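Local coordinates for putative regulator (Escherichia coli O6, PDB 3HFI), which probably acts as a transcription regulator, its UTRA domain being of the kind that senses small-molecule effectors in GntR-type repressors, although its own ligand is unknown, at residues 53-58 and 69-74; 99-104 and 138-143; 131-136 and 148-153. All blocks are in the same frame, centred on the assembly; numbering follows the deposited sequence.

Contact 1 of 3, residues 53-58 and 69-74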
loop_
_atom_site.group_PDB
_atom_site.type_symbol
_atom_site.label_atom_id
_atom_site.label_comp_id
_atom_site.label_asym_id
_atom_site.label_seq_id
_atom_site.Cartn_x
_atom_site.Cartn_y
_atom_site.Cartn_z
ATOM N N LEU A 53 18.170 5.597 -10.495
ATOM C CA LEU A 53 18.792 4.680 -9.520
ATOM C C LEU A 53 17.954 3.380 -9.331
ATOM O O LEU A 53 16.756 3.442 -9.047
ATOM C CB LEU A 53 18.960 5.387 -8.158
ATOM C CG LEU A 53 19.548 4.586 -6.976
ATOM C CD1 LEU A 53 20.950 4.148 -7.356
ATOM C CD2 LEU A 53 19.523 5.446 -5.693
ATOM N N TYR A 54 18.567 2.217 -9.529
ATOM C CA TYR A 54 17.911 0.971 -9.341
ATOM C C TYR A 54 18.424 0.428 -7.998
ATOM O O TYR A 54 19.597 0.464 -7.757
ATOM C CB TYR A 54 18.296 0.013 -10.432
ATOM C CG TYR A 54 17.926 -1.428 -10.148
ATOM C CD1 TYR A 54 16.689 -1.947 -10.548
ATOM C CD2 TYR A 54 18.814 -2.279 -9.528
ATOM C CE1 TYR A 54 16.351 -3.265 -10.336
ATOM C CE2 TYR A 54 18.477 -3.641 -9.292
ATOM C CZ TYR A 54 17.239 -4.110 -9.709
ATOM O OH TYR A 54 16.851 -5.420 -9.443
ATOM N N LEU A 55 17.526 -0.011 -7.113
ATOM C CA LEU A 55 17.889 -0.601 -5.828
ATOM C C LEU A 55 17.174 -1.915 -5.709
ATOM O O LEU A 55 15.949 -1.972 -5.881
ATOM C CB LEU A 55 17.387 0.287 -4.718
ATOM C CG LEU A 55 18.189 1.036 -3.732
ATOM C CD1 LEU A 55 19.418 1.753 -4.364
ATOM C CD2 LEU A 55 17.215 1.975 -2.980
ATOM N N GLU A 56 17.901 -2.966 -5.373
ATOM C CA GLU A 56 17.274 -4.240 -5.061
ATOM C C GLU A 56 17.455 -4.530 -3.576
ATOM O O GLU A 56 18.599 -4.534 -3.068
ATOM C CB GLU A 56 17.930 -5.345 -5.896
ATOM C CG GLU A 56 17.217 -6.672 -5.929
ATOM C CD GLU A 56 17.934 -7.676 -6.896
ATOM O OE1 GLU A 56 19.189 -7.683 -7.001
ATOM O OE2 GLU A 56 17.224 -8.458 -7.567
ATOM N N ARG A 57 16.337 -4.786 -2.905
ATOM C CA ARG A 57 16.276 -4.896 -1.445
ATOM C C ARG A 57 15.489 -6.123 -1.053
ATOM O O ARG A 57 14.468 -6.431 -1.669
ATOM C CB ARG A 57 15.619 -3.648 -0.874
ATOM C CG ARG A 57 16.547 -2.443 -0.963
ATOM C CD ARG A 57 15.777 -1.186 -1.118
ATOM N NE ARG A 57 15.182 -0.844 0.142
ATOM C CZ ARG A 57 13.887 -0.608 0.358
ATOM N NH1 ARG A 57 12.949 -0.642 -0.592
ATOM N NH2 ARG A 57 13.519 -0.318 1.585
ATOM N N LEU A 58 15.999 -6.843 -0.052
ATOM C CA LEU A 58 15.380 -8.079 0.380
ATOM C C LEU A 58 14.880 -7.809 1.777
ATOM O O LEU A 58 15.642 -7.412 2.655
ATOM C CB LEU A 58 16.369 -9.256 0.355
ATOM C CG LEU A 58 15.807 -10.644 0.699
ATOM C CD1 LEU A 58 14.960 -11.207 -0.428
ATOM C CD2 LEU A 58 16.928 -11.604 1.028
ATOM N N ILE A 69 12.256 -6.433 -3.310
ATOM C CA ILE A 69 11.827 -5.138 -3.776
ATOM C C ILE A 69 12.864 -4.595 -4.733
ATOM O O ILE A 69 14.058 -4.551 -4.393
ATOM C CB ILE A 69 11.664 -4.145 -2.614
ATOM C CG1 ILE A 69 10.833 -4.793 -1.480
ATOM C CG2 ILE A 69 11.050 -2.822 -3.155
ATOM C CD1 ILE A 69 10.673 -3.928 -0.235
ATOM N N GLU A 70 12.414 -4.172 -5.911
ATOM C CA GLU A 70 13.253 -3.469 -6.902
ATOM C C GLU A 70 12.695 -2.079 -7.082
ATOM O O GLU A 70 11.590 -1.912 -7.625
ATOM C CB GLU A 70 13.180 -4.218 -8.207
ATOM C CG GLU A 70 13.706 -5.572 -8.063
ATOM C CD GLU A 70 13.683 -6.282 -9.376
ATOM O OE1 GLU A 70 12.621 -6.874 -9.707
ATOM O OE2 GLU A 70 14.746 -6.269 -10.049
ATOM N N ASN A 71 13.387 -1.092 -6.546
ATOM C CA ASN A 71 12.984 0.289 -6.633
ATOM C C ASN A 71 13.720 0.980 -7.799
ATOM O O ASN A 71 14.915 0.751 -8.002
ATOM C CB ASN A 71 13.346 1.032 -5.324
ATOM C CG ASN A 71 12.763 0.410 -4.104
ATOM O OD1 ASN A 71 13.479 -0.076 -3.226
ATOM N ND2 ASN A 71 11.443 0.482 -3.998
ATOM N N ARG A 72 13.032 1.836 -8.536
ATOM C CA ARG A 72 13.637 2.664 -9.531
ATOM C C ARG A 72 13.197 4.103 -9.245
ATOM O O ARG A 72 12.017 4.431 -9.255
ATOM C CB ARG A 72 13.168 2.218 -10.891
ATOM C CG ARG A 72 13.918 0.986 -11.403
ATOM C CD ARG A 72 13.318 0.420 -12.604
ATOM N NE ARG A 72 14.106 -0.695 -13.167
ATOM C CZ ARG A 72 13.819 -1.980 -12.961
ATOM N NH1 ARG A 72 12.843 -2.329 -12.163
ATOM N NH2 ARG A 72 14.550 -2.924 -13.499
ATOM N N ILE A 73 14.189 4.949 -9.016
ATOM C CA ILE A 73 14.051 6.282 -8.422
ATOM C C ILE A 73 14.540 7.377 -9.371
ATOM O O ILE A 73 15.659 7.282 -9.900
ATOM C CB ILE A 73 14.861 6.368 -7.097
ATOM C CG1 ILE A 73 14.341 5.318 -6.099
ATOM C CG2 ILE A 73 14.678 7.738 -6.521
ATOM C CD1 ILE A 73 15.448 4.551 -5.359
ATOM N N ASN A 74 13.698 8.401 -9.598
ATOM C CA ASN A 74 14.101 9.571 -10.353
ATOM C C ASN A 74 15.040 10.406 -9.490
ATOM O O ASN A 74 14.615 11.141 -8.602
ATOM C CB ASN A 74 12.877 10.401 -10.723
ATOM C CG ASN A 74 13.226 11.597 -11.539
ATOM O OD1 ASN A 74 14.396 11.829 -11.853
ATOM N ND2 ASN A 74 12.222 12.350 -11.929
#
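R57 reaches across to N71: its NH1 gives a hydrogen bond of 2.7 Å to N71 OD1, in the amide plane and on a lone pair of the oxygen. The bond is somewhat bent, 143° at the hydrogen, and the oxygen is tilted out of the guanidinium plane. The arginine gets there by bending about its CG-CD bond (chi3 75°), which brings NH1 to the N71 amide. On the other face of the sheet, Y54 OH points at E70 OE2; the 2.3 Å between them in the model is implausibly short, so the length of this hydrogen bond is doubtful. The oxygen lies at the ring edge, and the carboxylate plane stands nearly perpendicular to the ring. R72 lays one guanidinium face against Y54 CD1, its centre R72 CZ 3.7 Å from that atom.

These residues belong to the antiparallel hairpin of strands 51-60 and 65-73 in the UTRA sheet, where L53-I73, L55-N71 and R57-I69 are hydrogen-bonded pairs; L55 O, for instance, accepts from N71 N at 2.8 Å. Beside R57 and N71, L55 CD2 packs 3.9 Å from I73 CD1, and L91 of helix 91-99 covers this face.

A second shell fixes the polar groups. E70 OE1 is held by a salt bridge to R119, R72 NE pairs with E34, and N71 ND2 is hydrogen-bonded to E147.

Contact 2 of 3, residues 99-104 and 138-143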
loop_
_atom_site.group_PDB
_atom_site.type_symbol
_atom_site.label_atom_id
_atom_site.label_comp_id
_atom_site.label_asym_id
_atom_site.label_seq_id
_atom_site.Cartn_x
_atom_site.Cartn_y
_atom_site.Cartn_z
ATOM N N SER A 99 14.571 15.496 -1.099
ATOM C CA SER A 99 13.736 16.275 -2.006
ATOM C C SER A 99 13.127 17.510 -1.318
ATOM O O SER A 99 12.759 18.476 -1.964
ATOM C CB SER A 99 12.614 15.359 -2.513
ATOM O OG SER A 99 11.839 14.839 -1.432
ATOM N N LYS A 100 13.048 17.464 0.008
ATOM C CA LYS A 100 12.198 18.342 0.808
ATOM C C LYS A 100 10.736 18.373 0.312
ATOM O O LYS A 100 10.085 19.404 0.335
ATOM C CB LYS A 100 12.821 19.732 0.955
ATOM C CG LYS A 100 14.340 19.687 1.334
ATOM C CD LYS A 100 14.981 21.087 1.454
ATOM C CE LYS A 100 16.542 21.069 1.194
ATOM N NZ LYS A 100 16.998 21.388 -0.233
ATOM N N ARG A 101 10.262 17.218 -0.151
ATOM C CA ARG A 101 8.897 17.039 -0.627
ATOM C C ARG A 101 8.268 15.894 0.166
ATOM O O ARG A 101 8.987 14.994 0.554
ATOM C CB ARG A 101 8.890 16.688 -2.098
ATOM C CG ARG A 101 9.335 17.794 -2.989
ATOM C CD ARG A 101 9.343 17.369 -4.498
ATOM N NE ARG A 101 9.901 18.437 -5.366
ATOM C CZ ARG A 101 9.172 19.339 -6.005
ATOM N NH1 ARG A 101 7.854 19.342 -5.855
ATOM N NH2 ARG A 101 9.751 20.272 -6.756
ATOM N N LYS A 102 6.950 15.917 0.395
ATOM C CA LYS A 102 6.256 14.814 1.013
ATOM C C LYS A 102 5.709 13.919 -0.071
ATOM O O LYS A 102 5.276 14.381 -1.105
ATOM C CB LYS A 102 5.118 15.316 1.953
ATOM C CG LYS A 102 5.676 15.986 3.245
ATOM C CD LYS A 102 4.898 17.220 3.744
ATOM C CE LYS A 102 5.862 18.387 4.273
ATOM N NZ LYS A 102 5.244 19.726 4.841
ATOM N N ILE A 103 5.734 12.619 0.188
ATOM C CA ILE A 103 4.979 11.625 -0.573
ATOM C C ILE A 103 3.504 11.675 -0.254
ATOM O O ILE A 103 3.107 11.525 0.889
ATOM C CB ILE A 103 5.560 10.221 -0.327
ATOM C CG1 ILE A 103 6.993 10.187 -0.920
ATOM C CG2 ILE A 103 4.649 9.126 -0.932
ATOM C CD1 ILE A 103 7.744 8.958 -0.532
ATOM N N ARG A 104 2.696 11.939 -1.278
ATOM C CA ARG A 104 1.303 12.132 -1.153
ATOM C C ARG A 104 0.391 11.124 -1.810
ATOM O O ARG A 104 -0.780 11.090 -1.421
ATOM C CB ARG A 104 0.913 13.504 -1.677
ATOM C CG ARG A 104 1.701 14.635 -0.995
ATOM C CD ARG A 104 1.152 15.975 -1.410
ATOM N NE ARG A 104 2.037 17.017 -0.925
ATOM C CZ ARG A 104 1.898 17.649 0.222
ATOM N NH1 ARG A 104 0.849 17.388 1.021
ATOM N NH2 ARG A 104 2.799 18.593 0.563
ATOM N N VAL A 138 4.915 5.684 -6.856
ATOM C CA VAL A 138 4.918 6.580 -5.695
ATOM C C VAL A 138 5.161 8.009 -6.174
ATOM O O VAL A 138 6.033 8.232 -7.009
ATOM C CB VAL A 138 5.997 6.124 -4.669
ATOM C CG1 VAL A 138 6.039 7.072 -3.447
ATOM C CG2 VAL A 138 5.699 4.652 -4.206
ATOM N N PHE A 139 4.352 8.964 -5.676
ATOM C CA PHE A 139 4.280 10.330 -6.186
ATOM C C PHE A 139 4.490 11.310 -5.053
ATOM O O PHE A 139 3.986 11.104 -3.933
ATOM C CB PHE A 139 2.900 10.668 -6.706
ATOM C CG PHE A 139 2.445 9.888 -7.907
ATOM C CD1 PHE A 139 2.318 10.503 -9.132
ATOM C CD2 PHE A 139 2.018 8.584 -7.775
ATOM C CE1 PHE A 139 1.806 9.800 -10.235
ATOM C CE2 PHE A 139 1.508 7.852 -8.851
ATOM C CZ PHE A 139 1.396 8.476 -10.097
ATOM N N PHE A 140 5.181 12.409 -5.357
ATOM C CA PHE A 140 5.115 13.590 -4.531
ATOM C C PHE A 140 3.839 14.377 -4.757
ATOM O O PHE A 140 3.225 14.891 -3.847
ATOM C CB PHE A 140 6.276 14.490 -4.891
ATOM C CG PHE A 140 7.618 13.982 -4.450
ATOM C CD1 PHE A 140 7.815 13.459 -3.169
ATOM C CD2 PHE A 140 8.700 14.061 -5.311
ATOM C CE1 PHE A 140 9.082 13.030 -2.780
ATOM C CE2 PHE A 140 9.992 13.664 -4.902
ATOM C CZ PHE A 140 10.172 13.154 -3.654
ATOM N N SER A 141 3.459 14.550 -5.994
ATOM C CA SER A 141 2.250 15.259 -6.278
ATOM C C SER A 141 1.625 14.480 -7.385
ATOM O O SER A 141 2.278 13.621 -7.995
ATOM C CB SER A 141 2.495 16.701 -6.732
ATOM O OG SER A 141 3.120 16.736 -8.016
ATOM N N ARG A 142 0.373 14.806 -7.652
ATOM C CA ARG A 142 -0.393 14.104 -8.640
ATOM C C ARG A 142 0.345 14.095 -9.966
ATOM O O ARG A 142 0.246 13.151 -10.715
ATOM C CB ARG A 142 -1.758 14.786 -8.805
ATOM C CG ARG A 142 -2.812 13.878 -9.364
ATOM C CD ARG A 142 -4.128 14.625 -9.558
ATOM N NE ARG A 142 -4.813 14.875 -8.283
ATOM C CZ ARG A 142 -5.543 13.979 -7.597
ATOM N NH1 ARG A 142 -5.711 12.723 -8.033
ATOM N NH2 ARG A 142 -6.117 14.350 -6.448
ATOM N N GLU A 143 1.120 15.116 -10.262
ATOM C CA GLU A 143 1.810 15.169 -11.536
ATOM C C GLU A 143 3.299 14.874 -11.486
ATOM O O GLU A 143 3.960 15.010 -12.477
ATOM C CB GLU A 143 1.657 16.579 -12.132
ATOM C CG GLU A 143 0.210 16.943 -12.497
ATOM C CD GLU A 143 -0.430 17.970 -11.541
ATOM O OE1 GLU A 143 -0.000 19.155 -11.592
ATOM O OE2 GLU A 143 -1.375 17.623 -10.777
#
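The ring of F140 is wedged against the chain that leaves helix 91-99, and R101 lies across one of its faces. R101 CB sits 3.7 Å from the ring centroid and 16° off the normal, a CH-pi contact. The extended arginine chain then carries CD over the same ring, 3.5 Å from F140 CD2, so it is the aliphatic part of R101 that does the covering. K102 O approaches the ring edge near its plane, 3.4 Å from F140 CD1, while S99 OG comes to 3.2 Å from F140 CZ. That hydroxyl is already engaged: it accepts from R101 N in an ST turn, and its strongest partner is I95 O, with E96 O a second, which fixes the hydroxyl near the end of the ring, by CZ.

Deeper in, I103 makes the other close-packed part. Its CG2 branch, anti to the backbone N, meets V138 CG1 at 3.5 Å, and I103 CG1 lies 4.0 Å from F140 CE1. A single backbone hydrogen bond ties the two segments together, from R104 N to F139 O at 3.1 Å.

The outer side is looser. R101, K102 and R104 are exposed, and R104 borders the other segment mainly through its methylenes, with CG 3.2 Å from F140 O. The chain turns a corner at F140, where F140 and S141 together face L144 in a classic beta bulge. The contact thus joins the loop between helix 91-99 and strand 105-114 to the turn before strand 144-153: I95 of the helix and V146 of that strand also pack on F140, F92 packs on I103, and L160 of the second subunit packs on both I103 and V138.

Contact 3 of 3, residues 131-136 and 148-153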
loop_
_atom_site.group_PDB
_atom_site.type_symbol
_atom_site.label_atom_id
_atom_site.label_comp_id
_atom_site.label_asym_id
_atom_site.label_seq_id
_atom_site.Cartn_x
_atom_site.Cartn_y
_atom_site.Cartn_z
ATOM N N VAL A 131 4.266 -16.247 -7.488
ATOM C CA VAL A 131 4.331 -15.280 -6.410
ATOM C C VAL A 131 3.379 -14.142 -6.728
ATOM O O VAL A 131 2.949 -13.988 -7.880
ATOM C CB VAL A 131 5.753 -14.772 -6.240
ATOM C CG1 VAL A 131 6.643 -15.919 -5.860
ATOM C CG2 VAL A 131 6.243 -14.125 -7.521
ATOM N N LEU A 132 3.030 -13.357 -5.710
ATOM C CA LEU A 132 2.292 -12.134 -5.953
ATOM C C LEU A 132 3.287 -11.084 -6.413
ATOM O O LEU A 132 4.314 -10.819 -5.771
ATOM C CB LEU A 132 1.513 -11.653 -4.721
ATOM C CG LEU A 132 0.749 -10.329 -4.964
ATOM C CD1 LEU A 132 -0.585 -10.593 -5.721
ATOM C CD2 LEU A 132 0.477 -9.599 -3.657
ATOM N N HIS A 133 2.978 -10.489 -7.549
ATOM C CA HIS A 133 3.786 -9.412 -8.062
ATOM C C HIS A 133 2.983 -8.108 -7.934
ATOM O O HIS A 133 1.823 -8.041 -8.319
ATOM C CB HIS A 133 4.153 -9.665 -9.505
ATOM C CG HIS A 133 4.847 -8.522 -10.151
ATOM N ND1 HIS A 133 6.108 -8.107 -9.765
ATOM C CD2 HIS A 133 4.504 -7.746 -11.198
ATOM C CE1 HIS A 133 6.488 -7.093 -10.511
ATOM N NE2 HIS A 133 5.542 -6.857 -11.397
ATOM N N LEU A 134 3.631 -7.095 -7.407
ATOM C CA LEU A 134 3.071 -5.763 -7.305
ATOM C C LEU A 134 3.931 -4.785 -8.073
ATOM O O LEU A 134 5.169 -4.852 -7.995
ATOM C CB LEU A 134 3.078 -5.425 -5.854
ATOM C CG LEU A 134 2.536 -4.147 -5.341
ATOM C CD1 LEU A 134 1.462 -4.676 -4.423
ATOM C CD2 LEU A 134 3.595 -3.388 -4.557
ATOM N N GLU A 135 3.303 -3.917 -8.876
ATOM C CA GLU A 135 3.987 -2.703 -9.375
ATOM C C GLU A 135 3.405 -1.547 -8.610
ATOM O O GLU A 135 2.201 -1.414 -8.559
ATOM C CB GLU A 135 3.704 -2.409 -10.844
ATOM C CG GLU A 135 4.249 -3.356 -11.836
ATOM C CD GLU A 135 3.864 -2.938 -13.271
ATOM O OE1 GLU A 135 2.753 -2.434 -13.492
ATOM O OE2 GLU A 135 4.652 -3.082 -14.176
ATOM N N GLN A 136 4.241 -0.664 -8.097
ATOM C CA GLN A 136 3.779 0.449 -7.324
ATOM C C GLN A 136 4.442 1.716 -7.794
ATOM O O GLN A 136 5.673 1.776 -7.927
ATOM C CB GLN A 136 4.165 0.239 -5.876
ATOM C CG GLN A 136 3.645 1.374 -4.977
ATOM C CD GLN A 136 4.022 1.194 -3.558
ATOM O OE1 GLN A 136 5.238 1.196 -3.211
ATOM N NE2 GLN A 136 2.992 1.009 -2.686
ATOM N N PHE A 148 9.262 4.023 -8.820
ATOM C CA PHE A 148 8.494 2.941 -9.466
ATOM C C PHE A 148 9.106 1.632 -8.991
ATOM O O PHE A 148 10.271 1.325 -9.301
ATOM C CB PHE A 148 8.556 3.030 -11.011
ATOM C CG PHE A 148 7.818 1.937 -11.702
ATOM C CD1 PHE A 148 6.454 1.782 -11.510
ATOM C CD2 PHE A 148 8.473 1.038 -12.513
ATOM C CE1 PHE A 148 5.769 0.774 -12.102
ATOM C CE2 PHE A 148 7.765 -0.022 -13.120
ATOM C CZ PHE A 148 6.455 -0.123 -12.940
ATOM N N GLY A 149 8.342 0.905 -8.184
ATOM C CA GLY A 149 8.791 -0.315 -7.545
ATOM C C GLY A 149 8.089 -1.543 -8.061
ATOM O O GLY A 149 6.899 -1.507 -8.404
ATOM N N ASN A 150 8.842 -2.626 -8.122
ATOM C CA ASN A 150 8.338 -3.948 -8.417
ATOM C C ASN A 150 8.603 -4.803 -7.206
ATOM O O ASN A 150 9.761 -4.874 -6.754
ATOM C CB ASN A 150 9.098 -4.557 -9.576
ATOM C CG ASN A 150 8.587 -4.083 -10.906
ATOM O OD1 ASN A 150 7.823 -4.773 -11.537
ATOM N ND2 ASN A 150 8.981 -2.893 -11.328
ATOM N N VAL A 151 7.560 -5.454 -6.683
ATOM C CA VAL A 151 7.673 -6.199 -5.430
ATOM C C VAL A 151 7.264 -7.637 -5.682
ATOM O O VAL A 151 6.253 -7.883 -6.329
ATOM C CB VAL A 151 6.809 -5.584 -4.331
ATOM C CG1 VAL A 151 6.959 -6.339 -3.063
ATOM C CG2 VAL A 151 7.209 -4.126 -4.103
ATOM N N TRP A 152 8.041 -8.565 -5.133
ATOM C CA TRP A 152 7.833 -9.988 -5.302
ATOM C C TRP A 152 7.551 -10.540 -3.932
ATOM O O TRP A 152 8.443 -10.571 -3.080
ATOM C CB TRP A 152 9.072 -10.620 -5.881
ATOM C CG TRP A 152 9.482 -9.904 -7.079
ATOM C CD1 TRP A 152 10.307 -8.798 -7.164
ATOM C CD2 TRP A 152 9.042 -10.180 -8.379
ATOM N NE1 TRP A 152 10.403 -8.374 -8.460
ATOM C CE2 TRP A 152 9.642 -9.211 -9.239
ATOM C CE3 TRP A 152 8.195 -11.146 -8.920
ATOM C CZ2 TRP A 152 9.416 -9.200 -10.611
ATOM C CZ3 TRP A 152 7.981 -11.147 -10.270
ATOM C CH2 TRP A 152 8.598 -10.185 -11.113
ATOM N N LEU A 153 6.304 -10.952 -3.730
ATOM C CA LEU A 153 5.781 -11.133 -2.394
ATOM C C LEU A 153 5.561 -12.594 -2.523
ATOM O O LEU A 153 4.947 -12.968 -3.479
ATOM C CB LEU A 153 4.286 -10.882 -2.303
ATOM C CG LEU A 153 3.871 -9.543 -1.708
ATOM C CD1 LEU A 153 4.111 -8.439 -2.687
ATOM C CD2 LEU A 153 2.385 -9.636 -1.352
#
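Six backbone hydrogen bonds join L132 to L153, L134 to V151 and Q136 to G149, two for each pair, in the antiparallel hairpin of strands 130-139 and 144-153 of the UTRA sheet. The straightest runs from G149 N to Q136 O, 2.8 Å long and nearly linear at the hydrogen. The one from L132 N to L153 O is much more bent, at 131°. Q136 and E135 turn their polar ends to partners beyond the hairpin. The Q136 amide is gripped at both atoms by the second subunit, NE2 by Y159 O and OE1 by G161 N, so the subunit boundary fixes which way round it sits. E135 OE2 is hydrogen-bonded to Y39 OH of helix 38-44.

On the face that carries H133, E135, N150 and W152, the side chains of H133 and W152 run alongside each other, their rings meeting obliquely with planes 36° apart. The centroid of the imidazole is 4.2 Å from that of the six-membered ring of W152. H133 ND1 hangs over one face of the indole toward its rim, 3.5 Å from W152 CH2. The histidine reaches this position because its CG is anti to the backbone N (chi1 173°). W152 NE1 is hydrogen-bonded to E70 OE1 on the neighbouring strand, which helps to hold the indole in place. V131 CG2 meets the indole at its edge, in plane, 3.8 Å from W152 CE3.

The other face is aliphatic around L134 and V151, whose side chains run alongside each other with L134 CD2 3.7 Å from V151 CG2. At the end of the hairpin nearer Q136, F148 presents its edge to E135, F148 CZ lying 3.7 Å from E135 OE2.

In the fold
All three contacts reach one six-stranded antiparallel sheet, contact 2 by a loop that packs on its end. Contacts 1 and 3 are two hairpins laid next to each other, their centres about 11 Å apart. Strands 65-73 and 144-153 join them, with probable hydrogen bonds from F148 N to R72 O (2.8 Å) and from E70 N to N150 O (2.9 Å). Contact 2 continues from contact 3 along strand 130-139 to the corner at F140; their centres are about 20 Å apart. From contact 1 it is separated by about 17 Å between centres and about 6 Å between nearest atoms. The C-terminal end of the second subunit reaches all three. None of them can be tied to a ligand pocket from what is known.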